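Long-range contacts in similar to hydroxylamine oxidoreductase (PDB 6H5L), which probably works as a multi-heme c-type cytochrome oxidoreductase, forming part of a 60-heme, HAO-like reductase complex of an anammox bacterium: residues A[38-43]-A[178-183]; A[43-48]-A[191-196]; A[183-188]-A[403-408]. All blocks are in the same frame, centred on the assembly; numbering follows the deposited sequence.

Contact 1: residues A[38-43]-A[178-183]; sequences SGPFTK and NTIVPW. With HEC (heme c), chain F.
G39 and I180 bring the two backbones together, their CA atoms 5.5 Å apart, where a type I beta turn from G39 to T42 lies against residues 179-182, where helix 174-180 gives way to helix 182-189. The turn's own bond, from T42 N to G39 O, is weak. At its entrance the hydroxyls of S38 and T179 meet, OG to OG1 at 3.0 Å, and either may be the donor. Both oxygens sit between their backbone N and carbonyl carbon (chi1 64° in S38, 67° in T179), which turns them to face each other. Beside this pair a water donates to S38 O at 2.6 Å and accepts from F41 N at 3.1 Å; it also lies close to T179 O, at a distance too short to be trusted. Further along, the contact becomes apolar. P40 and I180 cross at a slant, the proline ring's CD touching I180 CG1 at 3.9 Å. F41 reaches to I180 and P182: I180 O lies near the plane of the phenyl ring, at its edge, 3.3 Å from CE2, and the same CE2 packs against P182 CB at 4.1 Å. V181, by contrast, points away from the turn, and its CG1 lies 3.7 Å from the heme methyl CMA; V181 and W183 belong to the pocket of this heme c, so the loop turn backs a heme wall at one remove. Y28 of helix 22-28 covers S38, P40 and I180 and adds a weak bond to T179 OG1, R58 and H59 of helix 56-59 pack on S38, and helix 406-412 closes over F41 and P182 through E412 and I409.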
loop_
_atom_site.group_PDB
_atom_site.type_symbol
_atom_site.label_atom_id
_atom_site.label_comp_id
_atom_site.label_asym_id
_atom_site.label_seq_id
_atom_site.Cartn_x
_atom_site.Cartn_y
_atom_site.Cartn_z
ATOM N N SER A 38 29.403 -5.799 53.990
ATOM C CA SER A 38 29.858 -6.888 53.137
ATOM C C SER A 38 31.367 -6.785 52.981
ATOM O O SER A 38 31.957 -5.715 53.154
ATOM C CB SER A 38 29.174 -6.863 51.765
ATOM O OG SER A 38 29.515 -5.688 51.050
ATOM N N GLY A 39 31.981 -7.915 52.645
ATOM C CA GLY A 39 33.411 -7.976 52.473
ATOM C C GLY A 39 34.143 -8.168 53.785
ATOM O O GLY A 39 33.532 -8.362 54.840
ATOM N N PRO A 40 35.475 -8.117 53.742
ATOM C CA PRO A 40 36.259 -8.299 54.977
ATOM C C PRO A 40 35.937 -7.290 56.069
ATOM O O PRO A 40 36.158 -7.587 57.251
ATOM C CB PRO A 40 37.709 -8.163 54.489
ATOM C CG PRO A 40 37.616 -7.407 53.202
ATOM C CD PRO A 40 36.333 -7.855 52.574
ATOM N N PHE A 41 35.420 -6.114 55.716
ATOM C CA PHE A 41 35.048 -5.095 56.688
ATOM C C PHE A 41 33.539 -5.014 56.879
ATOM O O PHE A 41 32.999 -3.927 57.105
ATOM C CB PHE A 41 35.610 -3.737 56.268
ATOM C CG PHE A 41 37.060 -3.781 55.875
ATOM C CD1 PHE A 41 38.030 -4.144 56.796
ATOM C CD2 PHE A 41 37.451 -3.468 54.585
ATOM C CE1 PHE A 41 39.362 -4.190 56.437
ATOM C CE2 PHE A 41 38.781 -3.514 54.220
ATOM C CZ PHE A 41 39.738 -3.876 55.147
ATOM N N THR A 42 32.846 -6.155 56.785
ATOM C CA THR A 42 31.390 -6.163 56.904
ATOM C C THR A 42 30.925 -5.699 58.278
ATOM O O THR A 42 29.823 -5.153 58.409
ATOM C CB THR A 42 30.850 -7.564 56.606
ATOM O OG1 THR A 42 29.442 -7.605 56.867
ATOM C CG2 THR A 42 31.556 -8.608 57.464
ATOM N N LYS A 43 31.743 -5.898 59.307
ATOM C CA LYS A 43 31.388 -5.518 60.668
ATOM C C LYS A 43 31.677 -4.055 60.980
ATOM O O LYS A 43 31.384 -3.606 62.095
ATOM C CB LYS A 43 32.141 -6.410 61.657
ATOM C CG LYS A 43 31.827 -7.896 61.533
ATOM C CD LYS A 43 30.379 -8.188 61.902
ATOM C CE LYS A 43 30.100 -9.682 61.919
ATOM N NZ LYS A 43 28.721 -9.992 62.385
ATOM N N ASN A 178 33.651 -2.807 45.204
ATOM C CA ASN A 178 32.979 -1.681 45.842
ATOM C C ASN A 178 33.299 -1.618 47.333
ATOM O O ASN A 178 33.762 -0.590 47.840
ATOM C CB ASN A 178 31.470 -1.778 45.612
ATOM C CG ASN A 178 30.729 -0.534 46.070
ATOM O OD1 ASN A 178 31.306 0.551 46.159
ATOM N ND2 ASN A 178 29.441 -0.685 46.360
ATOM N N THR A 179 33.060 -2.713 48.053
ATOM C CA THR A 179 33.136 -2.717 49.508
ATOM C C THR A 179 34.428 -3.313 50.055
ATOM O O THR A 179 34.623 -3.308 51.274
ATOM C CB THR A 179 31.939 -3.475 50.095
ATOM O OG1 THR A 179 32.037 -4.865 49.758
ATOM C CG2 THR A 179 30.634 -2.916 49.543
ATOM N N ILE A 180 35.318 -3.823 49.200
ATOM C CA ILE A 180 36.546 -4.414 49.723
ATOM C C ILE A 180 37.570 -3.338 50.066
ATOM O O ILE A 180 38.424 -3.546 50.937
ATOM C CB ILE A 180 37.128 -5.444 48.738
ATOM C CG1 ILE A 180 38.128 -6.359 49.450
ATOM C CG2 ILE A 180 37.792 -4.751 47.552
ATOM C CD1 ILE A 180 38.719 -7.429 48.562
ATOM N N VAL A 181 37.509 -2.187 49.408
ATOM C CA VAL A 181 38.489 -1.129 49.675
ATOM C C VAL A 181 38.214 -0.525 51.046
ATOM O O VAL A 181 37.039 -0.390 51.436
ATOM C CB VAL A 181 38.442 -0.066 48.574
ATOM C CG1 VAL A 181 38.954 -0.650 47.262
ATOM C CG2 VAL A 181 37.030 0.474 48.402
ATOM N N PRO A 182 39.244 -0.165 51.815
ATOM C CA PRO A 182 39.010 0.248 53.207
ATOM C C PRO A 182 38.344 1.604 53.348
ATOM O O PRO A 182 37.737 1.863 54.394
ATOM C CB PRO A 182 40.420 0.254 53.810
ATOM C CG PRO A 182 41.315 0.519 52.646
ATOM C CD PRO A 182 40.676 -0.167 51.469
ATOM N N TRP A 183 38.429 2.476 52.344
ATOM C CA TRP A 183 37.849 3.806 52.475
ATOM C C TRP A 183 36.338 3.822 52.283
ATOM O O TRP A 183 35.719 4.875 52.471
ATOM C CB TRP A 183 38.510 4.779 51.494
ATOM C CG TRP A 183 38.505 4.335 50.062
ATOM C CD1 TRP A 183 37.518 4.542 49.141
ATOM C CD2 TRP A 183 39.549 3.631 49.379
ATOM N NE1 TRP A 183 37.880 4.001 47.930
ATOM C CE2 TRP A 183 39.123 3.435 48.050
ATOM C CE3 TRP A 183 40.801 3.140 49.765
ATOM C CZ2 TRP A 183 39.904 2.773 47.105
ATOM C CZ3 TRP A 183 41.574 2.483 48.826
ATOM C CH2 TRP A 183 41.122 2.304 47.512
HETATM FE FE HEC F . 34.102 1.861 40.724
HETATM C CHA HEC F . 36.740 0.680 38.953
HETATM C CHB HEC F . 35.525 1.108 43.635
HETATM C CHC HEC F . 31.974 4.124 42.360
HETATM C CHD HEC F . 32.186 2.155 37.948
HETATM N NA HEC F . 35.819 1.024 41.201
HETATM C C1A HEC F . 36.814 0.621 40.332
HETATM C C2A HEC F . 37.924 0.144 41.142
HETATM C C3A HEC F . 37.581 0.262 42.429
HETATM C C4A HEC F . 36.247 0.820 42.497
HETATM C CMA HEC F . 38.457 -0.128 43.639
HETATM C CAA HEC F . 39.274 -0.415 40.636
HETATM C CBA HEC F . 39.047 -1.650 39.773
HETATM C CGA HEC F . 39.062 -2.877 40.644
HETATM O O1A HEC F . 38.086 -3.662 40.559
HETATM O O2A HEC F . 40.031 -3.064 41.426
HETATM N NB HEC F . 33.743 2.465 42.677
HETATM C C1B HEC F . 34.578 2.107 43.709
HETATM C C2B HEC F . 34.299 2.960 44.846
HETATM C C3B HEC F . 33.301 3.809 44.492
HETATM C C4B HEC F . 32.946 3.500 43.116
HETATM C CMB HEC F . 35.083 2.803 46.172
HETATM C CAB HEC F . 32.566 4.943 45.264
HETATM C CBB HEC F . 32.632 4.903 46.809
HETATM N NC HEC F . 32.359 2.920 40.264
HETATM C C1C HEC F . 31.693 3.851 41.039
HETATM C C2C HEC F . 30.740 4.552 40.193
HETATM C C3C HEC F . 30.724 3.930 39.001
HETATM C C4C HEC F . 31.788 2.942 39.006
HETATM C CMC HEC F . 29.697 5.569 40.715
HETATM C CAC HEC F . 29.825 4.248 37.778
HETATM C CBC HEC F . 30.061 5.684 37.265
HETATM N ND HEC F . 34.425 1.482 38.737
HETATM C C1D HEC F . 33.458 1.657 37.754
HETATM C C2D HEC F . 34.008 1.234 36.485
HETATM C C3D HEC F . 35.441 0.766 36.796
HETATM C C4D HEC F . 35.606 0.962 38.220
HETATM C CMD HEC F . 33.277 1.252 35.125
HETATM C CAD HEC F . 36.506 0.208 35.825
HETATM C CBD HEC F . 36.700 1.140 34.632
HETATM C CGD HEC F . 37.736 0.550 33.717
HETATM O O1D HEC F . 38.406 -0.425 34.140
HETATM O O2D HEC F . 37.896 1.052 32.574
HETATM O O HOH W 1 34.350 -4.718 53.205
HETATM O O HOH W 2 35.042 3.671 40.181
#

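Contact 2: residues A[43-48]-A[191-196]; sequences KYFKAQ and GYLYGQ. With HEC (heme c), chain F.
The connection 191-196, between helix 182-189 and helix 197-202, delivers Q196 to a heme c pocket, and Q48, from the loop before helix 51-54, lies across its L193 and Y194. The Q48 chain is extended beyond CG and runs antiparallel to the side chains of L193 and Y194. Its CG rests over one face of the Y194 ring, 4.1 Å from the centroid and 19° off the normal, a CH-pi contact, while the same carbon touches L193 CG at 3.7 Å. The amide plane stands 75° from the ring, and Q48 OE1 lies off the ring plane and outside the ring, nearest Y194 CD1 (3.5 Å). Its other end, NE2, is bound chiefly by the hydroxyl of Y184 on helix 182-189; toward the connection it makes a weak but straight bond to Q196 O, of 3.3 Å. A Schellman motif at G191, which has positive phi, ends helix 182-189, and Q196 stands at the N-cap position of helix 197-202. Between them a short 3-10 segment lies around G195, and Q196 N bonds back to L193 O at 3.2 Å. L193 packs on the 43-48 backbone; with CG anti to the backbone N (chi1 169°), its methyls lie against K46 O and, more loosely, the F45 ring. The Y194 hydroxyl bonds to M49 N, just past Q48, and a serine in place of Y194 would probably leave M49 N without its mate and remove the ring face under Q48 CG. On the heme side, the Q196 side chain packs against CBB, OE1 approaching it to 3.5 Å. Q368 and W484 of the second subunit, another copy of this protein, pack on Y194 and Q196 respectively.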
loop_
_atom_site.group_PDB
_atom_site.type_symbol
_atom_site.label_atom_id
_atom_site.label_comp_id
_atom_site.label_asym_id
_atom_site.label_seq_id
_atom_site.Cartn_x
_atom_site.Cartn_y
_atom_site.Cartn_z
ATOM N N LYS A 43 31.743 -5.898 59.307
ATOM C CA LYS A 43 31.388 -5.518 60.668
ATOM C C LYS A 43 31.677 -4.055 60.980
ATOM O O LYS A 43 31.384 -3.606 62.095
ATOM C CB LYS A 43 32.141 -6.410 61.657
ATOM C CG LYS A 43 31.827 -7.896 61.533
ATOM C CD LYS A 43 30.379 -8.188 61.902
ATOM C CE LYS A 43 30.100 -9.682 61.919
ATOM N NZ LYS A 43 28.721 -9.992 62.385
ATOM N N TYR A 44 32.252 -3.309 60.042
ATOM C CA TYR A 44 32.630 -1.924 60.283
ATOM C C TYR A 44 31.626 -0.921 59.734
ATOM O O TYR A 44 31.754 0.275 60.016
ATOM C CB TYR A 44 34.014 -1.644 59.685
ATOM C CG TYR A 44 35.138 -2.369 60.392
ATOM C CD1 TYR A 44 35.374 -3.717 60.161
ATOM C CD2 TYR A 44 35.961 -1.703 61.292
ATOM C CE1 TYR A 44 36.398 -4.383 60.806
ATOM C CE2 TYR A 44 36.990 -2.360 61.940
ATOM C CZ TYR A 44 37.203 -3.700 61.694
ATOM O OH TYR A 44 38.224 -4.364 62.335
ATOM N N PHE A 45 30.638 -1.368 58.961
ATOM C CA PHE A 45 29.620 -0.477 58.425
ATOM C C PHE A 45 28.339 -1.271 58.214
ATOM O O PHE A 45 28.300 -2.490 58.400
ATOM C CB PHE A 45 30.088 0.185 57.123
ATOM C CG PHE A 45 30.204 -0.766 55.961
ATOM C CD1 PHE A 45 31.344 -1.533 55.785
ATOM C CD2 PHE A 45 29.176 -0.880 55.038
ATOM C CE1 PHE A 45 31.453 -2.402 54.714
ATOM C CE2 PHE A 45 29.279 -1.747 53.968
ATOM C CZ PHE A 45 30.418 -2.510 53.805
ATOM N N LYS A 46 27.282 -0.562 57.824
ATOM C CA LYS A 46 26.010 -1.167 57.466
ATOM C C LYS A 46 25.675 -0.811 56.026
ATOM O O LYS A 46 26.085 0.235 55.517
ATOM C CB LYS A 46 24.880 -0.708 58.399
ATOM C CG LYS A 46 25.063 -1.142 59.843
ATOM C CD LYS A 46 23.790 -0.952 60.647
ATOM C CE LYS A 46 23.957 -1.468 62.067
ATOM N NZ LYS A 46 22.661 -1.505 62.800
ATOM N N ALA A 47 24.932 -1.696 55.371
ATOM C CA ALA A 47 24.611 -1.506 53.966
ATOM C C ALA A 47 23.608 -0.374 53.781
ATOM O O ALA A 47 22.767 -0.109 54.645
ATOM C CB ALA A 47 24.051 -2.795 53.370
ATOM N N GLN A 48 23.707 0.301 52.639
ATOM C CA GLN A 48 22.700 1.283 52.270
ATOM C C GLN A 48 21.386 0.576 51.948
ATOM O O GLN A 48 21.358 -0.614 51.621
ATOM C CB GLN A 48 23.173 2.117 51.078
ATOM C CG GLN A 48 24.437 2.917 51.354
ATOM C CD GLN A 48 24.937 3.670 50.136
ATOM O OE1 GLN A 48 24.239 4.521 49.585
ATOM N NE2 GLN A 48 26.155 3.358 49.707
ATOM N N GLY A 191 30.030 9.071 58.822
ATOM C CA GLY A 191 28.718 9.586 58.495
ATOM C C GLY A 191 28.478 9.892 57.034
ATOM O O GLY A 191 27.498 10.577 56.719
ATOM N N TYR A 192 29.332 9.408 56.132
ATOM C CA TYR A 192 29.179 9.639 54.700
ATOM C C TYR A 192 28.880 8.346 53.947
ATOM O O TYR A 192 29.305 8.178 52.802
ATOM C CB TYR A 192 30.425 10.307 54.119
ATOM C CG TYR A 192 30.964 11.450 54.947
ATOM C CD1 TYR A 192 30.237 12.622 55.108
ATOM C CD2 TYR A 192 32.209 11.361 55.554
ATOM C CE1 TYR A 192 30.731 13.670 55.864
ATOM C CE2 TYR A 192 32.712 12.402 56.309
ATOM C CZ TYR A 192 31.968 13.554 56.461
ATOM O OH TYR A 192 32.466 14.594 57.212
ATOM N N LEU A 193 28.158 7.421 54.583
ATOM C CA LEU A 193 27.818 6.163 53.925
ATOM C C LEU A 193 26.995 6.405 52.666
ATOM O O LEU A 193 27.278 5.836 51.606
ATOM C CB LEU A 193 27.059 5.253 54.890
ATOM C CG LEU A 193 26.423 4.012 54.257
ATOM C CD1 LEU A 193 27.485 3.007 53.827
ATOM C CD2 LEU A 193 25.413 3.372 55.199
ATOM N N TYR A 194 25.968 7.247 52.766
ATOM C CA TYR A 194 25.091 7.503 51.631
ATOM C C TYR A 194 25.667 8.504 50.642
ATOM O O TYR A 194 25.056 8.730 49.592
ATOM C CB TYR A 194 23.722 7.970 52.125
ATOM C CG TYR A 194 22.888 6.834 52.665
ATOM C CD1 TYR A 194 22.072 6.089 51.823
ATOM C CD2 TYR A 194 22.930 6.493 54.010
ATOM C CE1 TYR A 194 21.313 5.041 52.309
ATOM C CE2 TYR A 194 22.174 5.448 54.504
ATOM C CZ TYR A 194 21.368 4.727 53.650
ATOM O OH TYR A 194 20.617 3.686 54.143
ATOM N N GLY A 195 26.816 9.110 50.944
ATOM C CA GLY A 195 27.546 9.832 49.919
ATOM C C GLY A 195 28.068 8.928 48.825
ATOM O O GLY A 195 28.367 9.401 47.723
ATOM N N GLN A 196 28.169 7.627 49.103
ATOM C CA GLN A 196 28.544 6.619 48.121
ATOM C C GLN A 196 27.329 6.003 47.437
ATOM O O GLN A 196 27.367 4.831 47.041
ATOM C CB GLN A 196 29.398 5.545 48.796
ATOM C CG GLN A 196 30.579 6.130 49.562
ATOM C CD GLN A 196 31.324 5.099 50.382
ATOM O OE1 GLN A 196 32.551 5.017 50.325
ATOM N NE2 GLN A 196 30.589 4.313 51.158
HETATM FE FE HEC F . 34.102 1.861 40.724
HETATM C CHA HEC F . 36.740 0.680 38.953
HETATM C CHB HEC F . 35.525 1.108 43.635
HETATM C CHC HEC F . 31.974 4.124 42.360
HETATM C CHD HEC F . 32.186 2.155 37.948
HETATM N NA HEC F . 35.819 1.024 41.201
HETATM C C1A HEC F . 36.814 0.621 40.332
HETATM C C2A HEC F . 37.924 0.144 41.142
HETATM C C3A HEC F . 37.581 0.262 42.429
HETATM C C4A HEC F . 36.247 0.820 42.497
HETATM C CMA HEC F . 38.457 -0.128 43.639
HETATM C CAA HEC F . 39.274 -0.415 40.636
HETATM C CBA HEC F . 39.047 -1.650 39.773
HETATM C CGA HEC F . 39.062 -2.877 40.644
HETATM O O1A HEC F . 38.086 -3.662 40.559
HETATM O O2A HEC F . 40.031 -3.064 41.426
HETATM N NB HEC F . 33.743 2.465 42.677
HETATM C C1B HEC F . 34.578 2.107 43.709
HETATM C C2B HEC F . 34.299 2.960 44.846
HETATM C C3B HEC F . 33.301 3.809 44.492
HETATM C C4B HEC F . 32.946 3.500 43.116
HETATM C CMB HEC F . 35.083 2.803 46.172
HETATM C CAB HEC F . 32.566 4.943 45.264
HETATM C CBB HEC F . 32.632 4.903 46.809
HETATM N NC HEC F . 32.359 2.920 40.264
HETATM C C1C HEC F . 31.693 3.851 41.039
HETATM C C2C HEC F . 30.740 4.552 40.193
HETATM C C3C HEC F . 30.724 3.930 39.001
HETATM C C4C HEC F . 31.788 2.942 39.006
HETATM C CMC HEC F . 29.697 5.569 40.715
HETATM C CAC HEC F . 29.825 4.248 37.778
HETATM C CBC HEC F . 30.061 5.684 37.265
HETATM N ND HEC F . 34.425 1.482 38.737
HETATM C C1D HEC F . 33.458 1.657 37.754
HETATM C C2D HEC F . 34.008 1.234 36.485
HETATM C C3D HEC F . 35.441 0.766 36.796
HETATM C C4D HEC F . 35.606 0.962 38.220
HETATM C CMD HEC F . 33.277 1.252 35.125
HETATM C CAD HEC F . 36.506 0.208 35.825
HETATM C CBD HEC F . 36.700 1.140 34.632
HETATM C CGD HEC F . 37.736 0.550 33.717
HETATM O O1D HEC F . 38.406 -0.425 34.140
HETATM O O2D HEC F . 37.896 1.052 32.574
HETATM O O HOH W 2 35.042 3.671 40.181
#

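Contact 3: residues A[183-188]-A[403-408]; sequences WYAEAA and YPLSDG
E186 OE2 is held by two donors: the backbone amide L405 N at 2.7 Å, in a bond that is weak because it is bent to 130°, and R189 NH1 in a salt bridge. The other carboxylate oxygen, OE1, pairs with R190 NE. The glutamate leaves helix 182-189 with CG opposite its backbone N (chi1 -175°) and then bends at chi2 (65°), which carries the carboxylate to the type II beta turn from Y403 to S406. In that turn L405 takes positive phi and stands at the N-cap position of helix 406-412. P404 wedges between two helix residues, its CB 4.1 Å from W183 CB and 4.0 Å from E186 CG, with the glutamate chain crossing the proline at about a right angle. A185 CB meets L405 CD2 at 4.0 Å. The Y403 hydroxyl comes in the plane of the W183 indole at its edge, OH 3.5 Å from CZ3, and is itself bonded to L440 O. W183 lines a heme c pocket, so the turn packs behind the heme wall. R189 also forms a salt bridge with D407, placing a positive group between two acids. With arginines on both its oxygens and a helix start beside it, the buried E186 carboxylate is likely to stay ionised.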
loop_
_atom_site.group_PDB
_atom_site.type_symbol
_atom_site.label_atom_id
_atom_site.label_comp_id
_atom_site.label_asym_id
_atom_site.label_seq_id
_atom_site.Cartn_x
_atom_site.Cartn_y
_atom_site.Cartn_z
ATOM N N TRP A 183 38.429 2.476 52.344
ATOM C CA TRP A 183 37.849 3.806 52.475
ATOM C C TRP A 183 36.338 3.822 52.283
ATOM O O TRP A 183 35.719 4.875 52.471
ATOM C CB TRP A 183 38.510 4.779 51.494
ATOM C CG TRP A 183 38.505 4.335 50.062
ATOM C CD1 TRP A 183 37.518 4.542 49.141
ATOM C CD2 TRP A 183 39.549 3.631 49.379
ATOM N NE1 TRP A 183 37.880 4.001 47.930
ATOM C CE2 TRP A 183 39.123 3.435 48.050
ATOM C CE3 TRP A 183 40.801 3.140 49.765
ATOM C CZ2 TRP A 183 39.904 2.773 47.105
ATOM C CZ3 TRP A 183 41.574 2.483 48.826
ATOM C CH2 TRP A 183 41.122 2.304 47.512
ATOM N N TYR A 184 35.728 2.691 51.923
ATOM C CA TYR A 184 34.271 2.617 51.905
ATOM C C TYR A 184 33.720 2.584 53.325
ATOM O O TYR A 184 32.854 3.391 53.686
ATOM C CB TYR A 184 33.816 1.386 51.115
ATOM C CG TYR A 184 32.322 1.318 50.844
ATOM C CD1 TYR A 184 31.431 0.907 51.831
ATOM C CD2 TYR A 184 31.805 1.646 49.595
ATOM C CE1 TYR A 184 30.072 0.842 51.589
ATOM C CE2 TYR A 184 30.444 1.579 49.343
ATOM C CZ TYR A 184 29.584 1.176 50.345
ATOM O OH TYR A 184 28.231 1.107 50.110
ATOM N N ALA A 185 34.213 1.653 54.145
ATOM C CA ALA A 185 33.751 1.554 55.527
ATOM C C ALA A 185 34.148 2.782 56.336
ATOM O O ALA A 185 33.402 3.218 57.219
ATOM C CB ALA A 185 34.307 0.288 56.175
ATOM N N GLU A 186 35.322 3.350 56.052
ATOM C CA GLU A 186 35.760 4.538 56.776
ATOM C C GLU A 186 34.825 5.711 56.521
ATOM O O GLU A 186 34.471 6.446 57.450
ATOM C CB GLU A 186 37.193 4.893 56.377
ATOM C CG GLU A 186 37.798 6.050 57.158
ATOM C CD GLU A 186 37.980 5.736 58.632
ATOM O OE1 GLU A 186 37.338 6.402 59.471
ATOM O OE2 GLU A 186 38.765 4.820 58.953
ATOM N N ALA A 187 34.411 5.905 55.266
ATOM C CA ALA A 187 33.446 6.958 54.964
ATOM C C ALA A 187 32.135 6.737 55.710
ATOM O O ALA A 187 31.510 7.696 56.180
ATOM C CB ALA A 187 33.207 7.039 53.456
ATOM N N ALA A 188 31.705 5.477 55.835
ATOM C CA ALA A 188 30.501 5.174 56.601
ATOM C C ALA A 188 30.707 5.406 58.092
ATOM O O ALA A 188 29.771 5.814 58.788
ATOM C CB ALA A 188 30.075 3.732 56.344
ATOM N N TYR A 403 46.019 6.081 57.505
ATOM C CA TYR A 403 45.381 5.524 56.322
ATOM C C TYR A 403 43.962 5.078 56.674
ATOM O O TYR A 403 43.722 4.609 57.793
ATOM C CB TYR A 403 46.204 4.348 55.788
ATOM C CG TYR A 403 45.751 3.798 54.453
ATOM C CD1 TYR A 403 46.169 4.378 53.262
ATOM C CD2 TYR A 403 44.912 2.695 54.385
ATOM C CE1 TYR A 403 45.760 3.875 52.040
ATOM C CE2 TYR A 403 44.497 2.185 53.169
ATOM C CZ TYR A 403 44.924 2.778 51.999
ATOM O OH TYR A 403 44.514 2.275 50.784
ATOM N N PRO A 404 43.000 5.227 55.762
ATOM C CA PRO A 404 41.602 4.930 56.105
ATOM C C PRO A 404 41.421 3.504 56.612
ATOM O O PRO A 404 41.850 2.538 55.977
ATOM C CB PRO A 404 40.855 5.164 54.786
ATOM C CG PRO A 404 41.913 5.170 53.723
ATOM C CD PRO A 404 43.125 5.732 54.386
ATOM N N LEU A 405 40.793 3.392 57.786
ATOM C CA LEU A 405 40.462 2.105 58.403
ATOM C C LEU A 405 41.717 1.288 58.704
ATOM O O LEU A 405 41.771 0.083 58.453
ATOM C CB LEU A 405 39.491 1.311 57.527
ATOM C CG LEU A 405 38.554 0.341 58.247
ATOM C CD1 LEU A 405 37.388 1.087 58.868
ATOM C CD2 LEU A 405 38.059 -0.727 57.294
ATOM N N SER A 406 42.736 1.947 59.263
ATOM C CA SER A 406 43.975 1.247 59.586
ATOM C C SER A 406 43.775 0.224 60.697
ATOM O O SER A 406 44.451 -0.811 60.710
ATOM C CB SER A 406 45.061 2.250 59.978
ATOM O OG SER A 406 45.385 3.104 58.895
ATOM N N ASP A 407 42.861 0.491 61.634
ATOM C CA ASP A 407 42.590 -0.474 62.696
ATOM C C ASP A 407 41.911 -1.722 62.146
ATOM O O ASP A 407 42.205 -2.841 62.584
ATOM C CB ASP A 407 41.733 0.168 63.786
ATOM C CG ASP A 407 40.456 0.779 63.241
ATOM O OD1 ASP A 407 40.322 0.876 62.003
ATOM O OD2 ASP A 407 39.585 1.160 64.051
ATOM N N GLY A 408 40.999 -1.549 61.187
ATOM C CA GLY A 408 40.345 -2.698 60.584
ATOM C C GLY A 408 41.254 -3.486 59.666
ATOM O O GLY A 408 41.106 -4.705 59.538
#

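Contact 3 is wholly buried and contact 1 largely so. Both use helix 182-189: P182 at its beginning meets F41, while W183, A185 and E186 meet 403-408; W183 belongs to both contacts but does not touch 38-43. F41 packs on L405 where they join. Contact 2 is only partly buried and lies toward the second subunit, beyond the helix's far end. Contacts 1 and 2 share K43 and use successive parts of one loop, and all three include residues of the same heme c pocket. Chemistry follows place: paired hydroxyls in contact 1, a glutamine CG over a tyrosine face in contact 2, and an arginine-held carboxylate in contact 3. Y184 links the last two through Q48.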